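Local atomic coordinates of extracellular solute-binding protein (Bordetella parapertussis, PDB entry 3PU5), a protein that probably binds a solute, perhaps a polyamine, outside the cytoplasm and delivers it to a membrane transporter. Residues G15-N20 against S106-S111; H24-F29 against V35-V40; E84-S89 against L254-M259. One frame throughout, in Å; residues are numbered along the deposited sequence.

From the N terminus, strand 7-12 leads into helix 15-33, which supplies the first segment of both contact 1 and contact 2. Contact 2 closes first, once the helix has run out its last turn and the chain doubles back, packing the later part of that helix on strand 36-41. It is nested inside the far longer loop that contact 1 closes when residues 106-111 return to the start of the same helix. Before that loop ends, residues 84-89 open contact 3, which closes at helix 252-262; contacts 1 and 3 therefore cross, while contacts 2 and 3 follow in series. F29 of contact 2 packs against A257 and F258 of contact 3, joining the two.

Contact 1: G15-N20 against S106-S111; sequences GSFLEN and SLYDYS
The ring of F17 points its outer edge at two oxygens, the hydroxyl of Y108 and the carboxylate of D109. F17 CZ lies 3.2 Å from Y108 OH, and F17 CE2 lies 3.5 Å from D109 OD2, both oxygens close to the plane of the ring. The meeting suits the chemistry, because the hydrogens on an aromatic rim carry a slight positive charge that oxygens probably attract. Ring and carboxylate are turned 63° against each other. The tyrosine also gives carbon, with its CZ 3.8 Å from F17 CZ.

F17 stretches out from the helix with CG anti to the backbone N (chi1 -177°), which extends the ring toward the other segment, whose nearest CA, that of D109, is 11.1 Å from the CA of F17. Only side chains bridge this distance. Farther out, N20 ND2 donates to S16 O at 2.7 Å. The backbone N of N20 reaches the same carbonyl from the other face of its plane, so the amide adds a second grip to the first turn of the helix.

This phenylalanine edge meeting oxygens joins the start of helix 15-33 to the loop after strand 106-107. F271 of helix 265-275 meets the F17 ring edge-to-face, and Q268 of that helix bonds to Y108 O. P242 of strand 238-246 touches F17, Y108 and D109.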
ATOM      1  N   GLY A  15      -7.760  14.742  -0.789  1.00 16.58           N
ATOM      2  CA  GLY A  15      -7.092  14.930  -2.059  1.00 16.62           C
ATOM      3  C   GLY A  15      -7.543  13.985  -3.154  1.00 15.97           C
ATOM      4  O   GLY A  15      -8.707  13.608  -3.235  1.00 17.11           O
ATOM      5  N   SER A  16      -6.593  13.595  -3.990  1.00 15.66           N
ATOM      6  CA  SER A  16      -6.871  12.845  -5.202  1.00 18.86           C
ATOM      7  C   SER A  16      -7.443  11.456  -4.906  1.00 16.16           C
ATOM      8  O   SER A  16      -8.278  10.945  -5.654  1.00 14.35           O
ATOM      9  CB  SER A  16      -5.585  12.718  -6.018  1.00 18.30           C
ATOM     10  OG  SER A  16      -5.858  12.239  -7.318  1.00 30.76           O
ATOM     11  N   PHE A  17      -6.976  10.845  -3.820  1.00 15.06           N
ATOM     12  CA  PHE A  17      -7.465   9.526  -3.428  1.00 14.04           C
ATOM     13  C   PHE A  17      -8.967   9.613  -3.203  1.00 13.42           C
ATOM     14  O   PHE A  17      -9.733   8.867  -3.806  1.00 13.04           O
ATOM     15  CB  PHE A  17      -6.758   9.058  -2.155  1.00 11.26           C
ATOM     16  CG  PHE A  17      -7.152   7.671  -1.701  1.00 12.74           C
ATOM     17  CD1 PHE A  17      -8.245   7.488  -0.863  1.00 11.57           C
ATOM     18  CD2 PHE A  17      -6.413   6.556  -2.088  1.00 11.86           C
ATOM     19  CE1 PHE A  17      -8.603   6.227  -0.430  1.00 11.36           C
ATOM     20  CE2 PHE A  17      -6.762   5.281  -1.648  1.00 12.17           C
ATOM     21  CZ  PHE A  17      -7.866   5.119  -0.826  1.00 12.42           C
ATOM     22  N   LEU A  18      -9.379  10.537  -2.335  1.00 12.99           N
ATOM     23  CA  LEU A  18     -10.791  10.714  -2.005  1.00 15.27           C
ATOM     24  C   LEU A  18     -11.648  11.073  -3.233  1.00 14.62           C
ATOM     25  O   LEU A  18     -12.762  10.572  -3.395  1.00 12.69           O
ATOM     26  CB  LEU A  18     -10.958  11.767  -0.896  1.00 15.04           C
ATOM     27  CG  LEU A  18     -12.355  11.880  -0.277  1.00 17.45           C
ATOM     28  CD1 LEU A  18     -12.290  12.445   1.144  1.00 17.25           C
ATOM     29  CD2 LEU A  18     -13.287  12.713  -1.141  1.00 16.59           C
ATOM     30  N   GLU A  19     -11.124  11.949  -4.082  1.00 15.39           N
ATOM     31  CA  GLU A  19     -11.836  12.359  -5.288  1.00 17.13           C
ATOM     32  C   GLU A  19     -12.075  11.149  -6.173  1.00 14.42           C
ATOM     33  O   GLU A  19     -13.125  11.022  -6.817  1.00 15.06           O
ATOM     34  CB  GLU A  19     -11.018  13.392  -6.058  1.00 18.65           C
ATOM     35  CG  GLU A  19     -10.766  14.676  -5.287  1.00 24.49           C
ATOM     36  CD  GLU A  19      -9.796  15.603  -6.004  1.00 29.32           C
ATOM     37  OE1 GLU A  19      -9.239  15.201  -7.059  1.00 32.63           O
ATOM     38  OE2 GLU A  19      -9.592  16.737  -5.506  1.00 38.55           O
ATOM     39  N   ASN A  20     -11.090  10.259  -6.211  1.00 12.37           N
ATOM     40  CA  ASN A  20     -11.210   9.089  -7.063  1.00 12.18           C
ATOM     41  C   ASN A  20     -12.081   7.992  -6.482  1.00 11.40           C
ATOM     42  O   ASN A  20     -12.755   7.298  -7.225  1.00 11.42           O
ATOM     43  CB  ASN A  20      -9.842   8.594  -7.518  1.00 12.67           C
ATOM     44  CG  ASN A  20      -9.293   9.438  -8.653  1.00 15.70           C
ATOM     45  OD1 ASN A  20      -9.683   9.257  -9.805  1.00 12.99           O
ATOM     46  ND2 ASN A  20      -8.417  10.384  -8.330  1.00 15.17           N
ATOM     47  N   SER A 106     -10.665  -6.353   4.118  1.00  8.87           N
ATOM     48  CA  SER A 106      -9.800  -6.603   2.971  1.00  9.05           C
ATOM     49  C   SER A 106      -9.125  -5.320   2.502  1.00  9.00           C
ATOM     50  O   SER A 106      -9.734  -4.250   2.521  1.00  9.07           O
ATOM     51  CB  SER A 106     -10.618  -7.181   1.818  1.00  8.04           C
ATOM     52  OG  SER A 106      -9.792  -7.406   0.694  1.00  8.11           O
ATOM     53  N   LEU A 107      -7.868  -5.415   2.082  1.00  7.95           N
ATOM     54  CA  LEU A 107      -7.265  -4.314   1.341  1.00  7.83           C
ATOM     55  C   LEU A 107      -8.163  -4.044   0.136  1.00  9.34           C
ATOM     56  O   LEU A 107      -8.787  -4.971  -0.384  1.00  8.45           O
ATOM     57  CB  LEU A 107      -5.845  -4.658   0.878  1.00  7.47           C
ATOM     58  CG  LEU A 107      -4.680  -4.287   1.805  1.00  8.78           C
ATOM     59  CD1 LEU A 107      -4.647  -5.208   3.013  1.00  7.38           C
ATOM     60  CD2 LEU A 107      -3.338  -4.325   1.062  1.00  7.73           C
ATOM     61  N   TYR A 108      -8.264  -2.784  -0.290  1.00  7.30           N
ATOM     62  CA  TYR A 108      -9.088  -2.468  -1.458  1.00  7.53           C
ATOM     63  C   TYR A 108      -8.317  -1.816  -2.605  1.00  9.15           C
ATOM     64  O   TYR A 108      -8.902  -1.444  -3.619  1.00  9.28           O
ATOM     65  CB  TYR A 108     -10.360  -1.682  -1.096  1.00  8.11           C
ATOM     66  CG  TYR A 108     -10.203  -0.272  -0.538  1.00  8.35           C
ATOM     67  CD1 TYR A 108     -10.342   0.848  -1.365  1.00  9.37           C
ATOM     68  CD2 TYR A 108     -10.018  -0.057   0.829  1.00  8.39           C
ATOM     69  CE1 TYR A 108     -10.260   2.150  -0.844  1.00 10.45           C
ATOM     70  CE2 TYR A 108      -9.930   1.236   1.357  1.00  8.46           C
ATOM     71  CZ  TYR A 108     -10.052   2.329   0.518  1.00 10.90           C
ATOM     72  OH  TYR A 108      -9.971   3.598   1.046  1.00 11.68           O
ATOM     73  N   ASP A 109      -7.008  -1.676  -2.414  1.00  7.92           N
ATOM     74  CA  ASP A 109      -6.065  -1.468  -3.513  1.00  9.87           C
ATOM     75  C   ASP A 109      -4.677  -1.811  -2.974  1.00  9.83           C
ATOM     76  O   ASP A 109      -4.505  -1.983  -1.770  1.00 10.41           O
ATOM     77  CB  ASP A 109      -6.139  -0.031  -4.087  1.00  9.59           C
ATOM     78  CG  ASP A 109      -5.543   1.027  -3.153  1.00 11.61           C
ATOM     79  OD1 ASP A 109      -4.327   0.967  -2.882  1.00 14.05           O
ATOM     80  OD2 ASP A 109      -6.281   1.937  -2.714  1.00 11.63           O
ATOM     81  N   TYR A 110      -3.696  -1.951  -3.851  1.00 10.45           N
ATOM     82  CA  TYR A 110      -2.323  -2.081  -3.374  1.00 12.10           C
ATOM     83  C   TYR A 110      -1.373  -1.202  -4.196  1.00 10.99           C
ATOM     84  O   TYR A 110      -1.500  -1.105  -5.417  1.00 10.90           O
ATOM     85  CB  TYR A 110      -1.871  -3.564  -3.286  1.00  8.48           C
ATOM     86  CG  TYR A 110      -1.756  -4.298  -4.608  1.00 12.25           C
ATOM     87  CD1 TYR A 110      -0.597  -4.219  -5.364  1.00 10.89           C
ATOM     88  CD2 TYR A 110      -2.806  -5.083  -5.096  1.00 10.52           C
ATOM     89  CE1 TYR A 110      -0.484  -4.885  -6.568  1.00 12.21           C
ATOM     90  CE2 TYR A 110      -2.700  -5.747  -6.311  1.00 10.31           C
ATOM     91  CZ  TYR A 110      -1.540  -5.639  -7.042  1.00 12.14           C
ATOM     92  OH  TYR A 110      -1.411  -6.286  -8.251  1.00 13.86           O
ATOM     93  N   SER A 111      -0.475  -0.506  -3.508  1.00 10.85           N
ATOM     94  CA  SER A 111       0.642   0.171  -4.168  1.00 10.38           C
ATOM     95  C   SER A 111       1.909  -0.572  -3.790  1.00  9.90           C
ATOM     96  O   SER A 111       1.999  -1.112  -2.682  1.00  8.81           O
ATOM     97  CB  SER A 111       0.727   1.650  -3.769  1.00 13.13           C
ATOM     98  OG  SER A 111       1.039   1.794  -2.399  1.00 16.60           O
TER

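Contact 2: H24-F29 against V35-V40; sequences HMAEPF and VKVTLV
V35, just ahead of strand 36-41, sets its branched side chain against the F29 ring, with CB 3.8 Å from F29 CE2 and CG1 also close to that carbon. It approaches the ring obliquely. Its backbone N bonds to S33 OG, a hydroxyl that also bonds to F29 O, which ties the end of the helix to the start of the strand. K36 points away from the helix, as the alternation of a strand requires, and a long charged chain suits that outward side.

V37 comes next and faces inward between two helix residues. One methyl, CG1, meets A26 CB at 3.9 Å; the other, CG2, comes to the edge of the F29 ring, 3.7 Å from CD2, the two side chains crossing at about a right angle. CG1 stands anti to the backbone N (chi1 -179°), which splits the methyls between the two partners. The small alanine lets the helix come near: the CA atoms of A26 and V37 are only 5.8 Å apart. The N-H of V37 bonds to the carboxylate of E30, one turn on along the helix. T38 again points away, and L39 turns back, placing CD1 4.3 Å from A26 CB at the margin of the patch.

The segment axes approach to 7.8 Å and run nearly antiparallel, at 157°. F29 also meets F258 of helix 252-262 edge-to-face, and V37 also rests on I8 and V10. Apolar residues at alternate positions, V35 just ahead of the strand and V37 and L39 on it, packed on one helix face, make this the returning half of the beta-alpha-beta crossover formed by strand 7-12, helix 15-33 and strand 36-41, a recurring unit of the periplasmic-binding-protein fold.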
ATOM      1  N   HIS A  24     -15.137   6.886  -8.743  1.00 12.15           N
ATOM      2  CA  HIS A  24     -15.093   5.524  -9.275  1.00 11.48           C
ATOM      3  C   HIS A  24     -15.751   4.460  -8.409  1.00 12.75           C
ATOM      4  O   HIS A  24     -15.984   3.334  -8.867  1.00 11.33           O
ATOM      5  CB  HIS A  24     -13.651   5.144  -9.616  1.00 11.05           C
ATOM      6  CG  HIS A  24     -13.036   6.044 -10.639  1.00 12.03           C
ATOM      7  ND1 HIS A  24     -13.480   6.094 -11.943  1.00 12.68           N
ATOM      8  CD2 HIS A  24     -12.042   6.958 -10.544  1.00 13.42           C
ATOM      9  CE1 HIS A  24     -12.773   6.986 -12.611  1.00 14.09           C
ATOM     10  NE2 HIS A  24     -11.894   7.526 -11.785  1.00 13.00           N
HETATM   11  N   MSE A  25     -16.057   4.812  -7.162  1.00 12.13           N
HETATM   12  CA  MSE A  25     -16.717   3.870  -6.267  1.00 11.03           C
HETATM   13  C   MSE A  25     -18.052   4.397  -5.737  1.00 11.94           C
HETATM   14  O   MSE A  25     -19.084   3.765  -5.927  1.00 11.41           O
HETATM   15  CB  MSE A  25     -15.781   3.492  -5.117  1.00 10.27           C
HETATM   16  CG  MSE A  25     -14.478   2.842  -5.593  1.00 10.72           C
HETATM   17 SE   MSE A  25     -13.286   2.345  -4.131  1.00 19.91          SE
HETATM   18  CE  MSE A  25     -12.181   1.053  -5.113  1.00  8.92           C
ATOM     19  N   ALA A  26     -18.024   5.556  -5.082  1.00 10.76           N
ATOM     20  CA  ALA A  26     -19.221   6.118  -4.450  1.00 12.91           C
ATOM     21  C   ALA A  26     -20.304   6.505  -5.460  1.00 14.76           C
ATOM     22  O   ALA A  26     -21.448   6.087  -5.330  1.00 15.95           O
ATOM     23  CB  ALA A  26     -18.863   7.302  -3.573  1.00 12.69           C
ATOM     24  N   GLU A  27     -19.939   7.288  -6.475  1.00 14.14           N
ATOM     25  CA  GLU A  27     -20.922   7.754  -7.459  1.00 16.07           C
ATOM     26  C   GLU A  27     -21.571   6.625  -8.279  1.00 16.61           C
ATOM     27  O   GLU A  27     -22.796   6.551  -8.359  1.00 16.54           O
ATOM     28  CB  GLU A  27     -20.340   8.854  -8.355  1.00 14.67           C
ATOM     29  CG  GLU A  27     -20.238  10.218  -7.662  1.00 15.95           C
ATOM     30  CD  GLU A  27     -19.384  11.225  -8.433  1.00 19.64           C
ATOM     31  OE1 GLU A  27     -18.962  10.915  -9.566  1.00 22.55           O
ATOM     32  OE2 GLU A  27     -19.133  12.335  -7.911  1.00 23.86           O
ATOM     33  N   PRO A  28     -20.758   5.732  -8.880  1.00 16.28           N
ATOM     34  CA  PRO A  28     -21.342   4.598  -9.611  1.00 14.91           C
ATOM     35  C   PRO A  28     -22.249   3.731  -8.745  1.00 15.97           C
ATOM     36  O   PRO A  28     -23.295   3.278  -9.211  1.00 16.02           O
ATOM     37  CB  PRO A  28     -20.113   3.797 -10.049  1.00 15.29           C
ATOM     38  CG  PRO A  28     -19.027   4.822 -10.147  1.00 13.82           C
ATOM     39  CD  PRO A  28     -19.291   5.771  -9.011  1.00 13.36           C
ATOM     40  N   PHE A  29     -21.854   3.505  -7.497  1.00 14.15           N
ATOM     41  CA  PHE A  29     -22.660   2.708  -6.585  1.00 14.53           C
ATOM     42  C   PHE A  29     -24.010   3.362  -6.309  1.00 15.85           C
ATOM     43  O   PHE A  29     -25.041   2.688  -6.308  1.00 15.51           O
ATOM     44  CB  PHE A  29     -21.928   2.493  -5.263  1.00 13.33           C
ATOM     45  CG  PHE A  29     -22.735   1.737  -4.246  1.00 15.63           C
ATOM     46  CD1 PHE A  29     -22.940   0.375  -4.387  1.00 12.32           C
ATOM     47  CD2 PHE A  29     -23.295   2.391  -3.155  1.00 13.56           C
ATOM     48  CE1 PHE A  29     -23.692  -0.326  -3.451  1.00 14.53           C
ATOM     49  CE2 PHE A  29     -24.031   1.706  -2.222  1.00 14.66           C
ATOM     50  CZ  PHE A  29     -24.233   0.341  -2.368  1.00 16.53           C
ATOM     51  N   VAL A  35     -28.490   4.150  -3.292  1.00 17.71           N
ATOM     52  CA  VAL A  35     -28.031   4.420  -1.940  1.00 16.10           C
ATOM     53  C   VAL A  35     -27.041   5.568  -1.973  1.00 18.40           C
ATOM     54  O   VAL A  35     -26.032   5.508  -2.666  1.00 16.61           O
ATOM     55  CB  VAL A  35     -27.359   3.187  -1.317  1.00 18.69           C
ATOM     56  CG1 VAL A  35     -26.690   3.549   0.003  1.00 17.63           C
ATOM     57  CG2 VAL A  35     -28.385   2.071  -1.120  1.00 20.16           C
ATOM     58  N   LYS A  36     -27.346   6.628  -1.237  1.00 16.75           N
ATOM     59  CA  LYS A  36     -26.441   7.764  -1.169  1.00 18.64           C
ATOM     60  C   LYS A  36     -25.175   7.417  -0.381  1.00 14.85           C
ATOM     61  O   LYS A  36     -25.226   6.702   0.627  1.00 16.94           O
ATOM     62  CB  LYS A  36     -27.141   8.991  -0.570  1.00 15.76           C
ATOM     63  CG  LYS A  36     -26.188  10.136  -0.285  1.00 18.81           C
ATOM     64  CD  LYS A  36     -26.751  11.488  -0.683  1.00 23.00           C
ATOM     65  CE  LYS A  36     -25.682  12.558  -0.520  1.00 23.48           C
ATOM     66  NZ  LYS A  36     -25.928  13.723  -1.405  1.00 35.64           N
ATOM     67  N   VAL A  37     -24.037   7.910  -0.850  1.00 13.99           N
ATOM     68  CA  VAL A  37     -22.781   7.692  -0.142  1.00 12.98           C
ATOM     69  C   VAL A  37     -22.123   9.026   0.184  1.00 14.21           C
ATOM     70  O   VAL A  37     -21.894   9.851  -0.709  1.00 14.86           O
ATOM     71  CB  VAL A  37     -21.780   6.832  -0.948  1.00 13.97           C
ATOM     72  CG1 VAL A  37     -20.493   6.620  -0.126  1.00 11.83           C
ATOM     73  CG2 VAL A  37     -22.402   5.499  -1.329  1.00 14.61           C
ATOM     74  N   THR A  38     -21.826   9.234   1.462  1.00 11.66           N
ATOM     75  CA  THR A  38     -21.031  10.385   1.875  1.00 11.92           C
ATOM     76  C   THR A  38     -19.636   9.922   2.267  1.00 11.84           C
ATOM     77  O   THR A  38     -19.481   9.074   3.142  1.00 11.96           O
ATOM     78  CB  THR A  38     -21.667  11.123   3.083  1.00 13.62           C
ATOM     79  OG1 THR A  38     -22.904  11.725   2.679  1.00 14.47           O
ATOM     80  CG2 THR A  38     -20.729  12.210   3.618  1.00 12.51           C
ATOM     81  N   LEU A  39     -18.623  10.474   1.612  1.00 12.00           N
ATOM     82  CA  LEU A  39     -17.240  10.197   1.978  1.00 11.67           C
ATOM     83  C   LEU A  39     -16.801  11.220   3.019  1.00 12.67           C
ATOM     84  O   LEU A  39     -16.889  12.426   2.780  1.00 10.29           O
ATOM     85  CB  LEU A  39     -16.339  10.290   0.749  1.00 12.34           C
ATOM     86  CG  LEU A  39     -16.630   9.276  -0.361  1.00 15.72           C
ATOM     87  CD1 LEU A  39     -15.820   9.598  -1.609  1.00 16.26           C
ATOM     88  CD2 LEU A  39     -16.340   7.859   0.119  1.00 13.56           C
ATOM     89  N   VAL A  40     -16.338  10.734   4.167  1.00 10.64           N
ATOM     90  CA  VAL A  40     -15.931  11.599   5.270  1.00 11.91           C
ATOM     91  C   VAL A  40     -14.408  11.720   5.358  1.00 13.59           C
ATOM     92  O   VAL A  40     -13.736  10.782   5.793  1.00 12.41           O
ATOM     93  CB  VAL A  40     -16.464  11.046   6.602  1.00 12.30           C
ATOM     94  CG1 VAL A  40     -16.201  12.032   7.721  1.00 14.50           C
ATOM     95  CG2 VAL A  40     -17.961  10.730   6.496  1.00 10.67           C
TER

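Contact 3: E84-S89 against L254-M259; sequences EKSVPS and LAKAFM
V87 and K256 bring their CA atoms within 6.0 Å of each other, where an irregular loop passes close to helix 254-259 just before it enters a short 3-10 turn at P88 and S89. V87 is the apolar anchor of the loop, and its two methyls divide the helix between them. CG2 lies 4.0 Å from K256 CB, near the root of the lysine, while CG1 is 4.2 Å from CG of M259, a selenomethionine, one helical turn further on. A branched, compact side chain fits here because its two methyls can touch both residues at once; CG1 is anti to the backbone N (chi1 -176°), the orientation that points it at M259.

K256 crosses V87 at about a right angle and then runs out as an extended chain. Its aliphatic part serves as packing: CD is 3.9 Å from S86 CB. The ammonium end lies beside the serine, where a water bonds to S86 OG at 2.7 Å and accepts a weak, long bond from K256 NZ at 3.4 Å. S86 OG also bonds to the backbone N of D83, which holds the serine in the turn of its own loop. At the other end, S89 OG bonds to N260 O, one residue past M259 on the same helix, a polar tie between loop and helix, and M259 continues inward to M244 of strand 238-246.

The contact thus holds the loop between helix 67-75 and strand 106-107 against helix 252-262 mainly through carbon, with a weak water-mediated link at its rim.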
ATOM      1  N   GLU A  84     -17.706 -14.538   1.537  1.00 17.95           N
ATOM      2  CA  GLU A  84     -18.200 -14.682   0.173  1.00 21.02           C
ATOM      3  C   GLU A  84     -19.723 -14.779   0.066  1.00 18.51           C
ATOM      4  O   GLU A  84     -20.288 -14.487  -0.986  1.00 18.78           O
ATOM      5  CB  GLU A  84     -17.516 -15.880  -0.490  1.00 21.13           C
ATOM      6  CG  GLU A  84     -15.999 -15.727  -0.456  1.00 23.31           C
ATOM      7  CD  GLU A  84     -15.248 -17.017  -0.698  1.00 28.15           C
ATOM      8  OE1 GLU A  84     -15.881 -18.025  -1.095  1.00 33.14           O
ATOM      9  OE2 GLU A  84     -14.011 -17.010  -0.491  1.00 30.75           O
ATOM     10  N   LYS A  85     -20.384 -15.183   1.147  1.00 18.41           N
ATOM     11  CA  LYS A  85     -21.844 -15.213   1.168  1.00 18.85           C
ATOM     12  C   LYS A  85     -22.395 -13.796   1.188  1.00 20.06           C
ATOM     13  O   LYS A  85     -23.249 -13.441   0.373  1.00 20.30           O
ATOM     14  CB  LYS A  85     -22.364 -15.967   2.396  1.00 22.80           C
ATOM     15  CG  LYS A  85     -22.240 -17.479   2.317  1.00 27.98           C
ATOM     16  CD  LYS A  85     -21.085 -18.012   3.155  1.00 31.90           C
ATOM     17  CE  LYS A  85     -19.739 -17.838   2.464  1.00 30.18           C
ATOM     18  NZ  LYS A  85     -18.647 -18.617   3.136  1.00 35.40           N
ATOM     19  N   SER A  86     -21.899 -12.985   2.121  1.00 15.37           N
ATOM     20  CA  SER A  86     -22.418 -11.637   2.316  1.00 16.64           C
ATOM     21  C   SER A  86     -21.785 -10.600   1.379  1.00 16.05           C
ATOM     22  O   SER A  86     -22.390  -9.578   1.074  1.00 16.67           O
ATOM     23  CB  SER A  86     -22.241 -11.210   3.772  1.00 17.56           C
ATOM     24  OG  SER A  86     -20.903 -11.397   4.196  1.00 17.16           O
ATOM     25  N   VAL A  87     -20.559 -10.865   0.944  1.00 14.43           N
ATOM     26  CA  VAL A  87     -19.841  -9.959   0.056  1.00 14.09           C
ATOM     27  C   VAL A  87     -19.196 -10.811  -1.038  1.00 13.83           C
ATOM     28  O   VAL A  87     -18.025 -11.164  -0.947  1.00 13.53           O
ATOM     29  CB  VAL A  87     -18.756  -9.132   0.824  1.00 12.60           C
ATOM     30  CG1 VAL A  87     -18.081  -8.111  -0.097  1.00 10.81           C
ATOM     31  CG2 VAL A  87     -19.362  -8.431   2.046  1.00 11.96           C
ATOM     32  N   PRO A  88     -19.977 -11.159  -2.071  1.00 15.17           N
ATOM     33  CA  PRO A  88     -19.556 -12.098  -3.119  1.00 14.61           C
ATOM     34  C   PRO A  88     -18.205 -11.759  -3.745  1.00 12.60           C
ATOM     35  O   PRO A  88     -17.458 -12.664  -4.085  1.00 13.09           O
ATOM     36  CB  PRO A  88     -20.683 -11.986  -4.153  1.00 16.25           C
ATOM     37  CG  PRO A  88     -21.878 -11.594  -3.347  1.00 15.90           C
ATOM     38  CD  PRO A  88     -21.357 -10.680  -2.279  1.00 14.34           C
ATOM     39  N   SER A  89     -17.889 -10.475  -3.886  1.00 14.12           N
ATOM     40  CA  SER A  89     -16.601 -10.068  -4.457  1.00 13.69           C
ATOM     41  C   SER A  89     -15.396 -10.662  -3.724  1.00 12.92           C
ATOM     42  O   SER A  89     -14.330 -10.850  -4.322  1.00 12.59           O
ATOM     43  CB  SER A  89     -16.479  -8.543  -4.509  1.00 11.99           C
ATOM     44  OG  SER A  89     -17.333  -7.996  -5.499  1.00 13.69           O
ATOM     45  N   LEU A 254     -26.352  -2.362   3.832  1.00 12.29           N
ATOM     46  CA  LEU A 254     -25.954  -1.385   2.821  1.00 12.86           C
ATOM     47  C   LEU A 254     -24.422  -1.296   2.724  1.00 11.59           C
ATOM     48  O   LEU A 254     -23.864  -1.196   1.637  1.00 13.56           O
ATOM     49  CB  LEU A 254     -26.543  -0.011   3.142  1.00 13.74           C
ATOM     50  CG  LEU A 254     -28.063   0.024   3.308  1.00 17.34           C
ATOM     51  CD1 LEU A 254     -28.570   1.462   3.361  1.00 19.06           C
ATOM     52  CD2 LEU A 254     -28.724  -0.731   2.169  1.00 16.97           C
ATOM     53  N   ALA A 255     -23.756  -1.325   3.875  1.00 11.81           N
ATOM     54  CA  ALA A 255     -22.295  -1.289   3.935  1.00 12.17           C
ATOM     55  C   ALA A 255     -21.672  -2.483   3.204  1.00 12.10           C
ATOM     56  O   ALA A 255     -20.723  -2.316   2.433  1.00 12.22           O
ATOM     57  CB  ALA A 255     -21.832  -1.244   5.385  1.00 11.57           C
ATOM     58  N   LYS A 256     -22.212  -3.682   3.437  1.00 14.48           N
ATOM     59  CA  LYS A 256     -21.740  -4.883   2.744  1.00 12.68           C
ATOM     60  C   LYS A 256     -21.979  -4.748   1.241  1.00 12.74           C
ATOM     61  O   LYS A 256     -21.176  -5.213   0.425  1.00 12.97           O
ATOM     62  CB  LYS A 256     -22.435  -6.140   3.283  1.00 12.85           C
ATOM     63  CG  LYS A 256     -22.002  -6.544   4.697  1.00 16.47           C
ATOM     64  CD  LYS A 256     -22.870  -7.695   5.233  1.00 17.89           C
ATOM     65  CE  LYS A 256     -22.493  -8.066   6.647  1.00 18.71           C
ATOM     66  NZ  LYS A 256     -23.427  -9.096   7.197  1.00 25.62           N
ATOM     67  N   ALA A 257     -23.088  -4.113   0.885  1.00 12.82           N
ATOM     68  CA  ALA A 257     -23.416  -3.887  -0.514  1.00 12.50           C
ATOM     69  C   ALA A 257     -22.418  -2.929  -1.149  1.00 11.59           C
ATOM     70  O   ALA A 257     -21.942  -3.166  -2.265  1.00 11.05           O
ATOM     71  CB  ALA A 257     -24.834  -3.359  -0.650  1.00 13.99           C
ATOM     72  N   PHE A 258     -22.085  -1.854  -0.443  1.00 11.91           N
ATOM     73  CA  PHE A 258     -21.049  -0.958  -0.949  1.00 11.14           C
ATOM     74  C   PHE A 258     -19.701  -1.682  -1.072  1.00 10.88           C
ATOM     75  O   PHE A 258     -19.004  -1.566  -2.092  1.00  9.24           O
ATOM     76  CB  PHE A 258     -20.890   0.295  -0.071  1.00 10.16           C
ATOM     77  CG  PHE A 258     -19.764   1.178  -0.516  1.00 11.03           C
ATOM     78  CD1 PHE A 258     -19.917   2.024  -1.605  1.00 11.87           C
ATOM     79  CD2 PHE A 258     -18.525   1.120   0.112  1.00 10.57           C
ATOM     80  CE1 PHE A 258     -18.854   2.818  -2.049  1.00 11.70           C
ATOM     81  CE2 PHE A 258     -17.463   1.919  -0.319  1.00 10.24           C
ATOM     82  CZ  PHE A 258     -17.627   2.764  -1.400  1.00 11.65           C
HETATM   83  N   MSE A 259     -19.323  -2.420  -0.035  1.00 10.06           N
HETATM   84  CA  MSE A 259     -18.043  -3.120  -0.066  1.00 11.94           C
HETATM   85  C   MSE A 259     -18.012  -4.102  -1.236  1.00 11.56           C
HETATM   86  O   MSE A 259     -17.011  -4.225  -1.936  1.00 10.58           O
HETATM   87  CB  MSE A 259     -17.808  -3.855   1.248  1.00 12.18           C
HETATM   88  CG  MSE A 259     -16.450  -4.524   1.358  1.00 12.58           C
HETATM   89 SE   MSE A 259     -16.164  -5.202   3.187  1.00 23.74          SE
HETATM   90  CE  MSE A 259     -14.381  -5.974   2.929  1.00 11.86           C
TER
HETATM   91  O   HOH W   1     -21.388 -11.821   6.831  1.00 24.62           O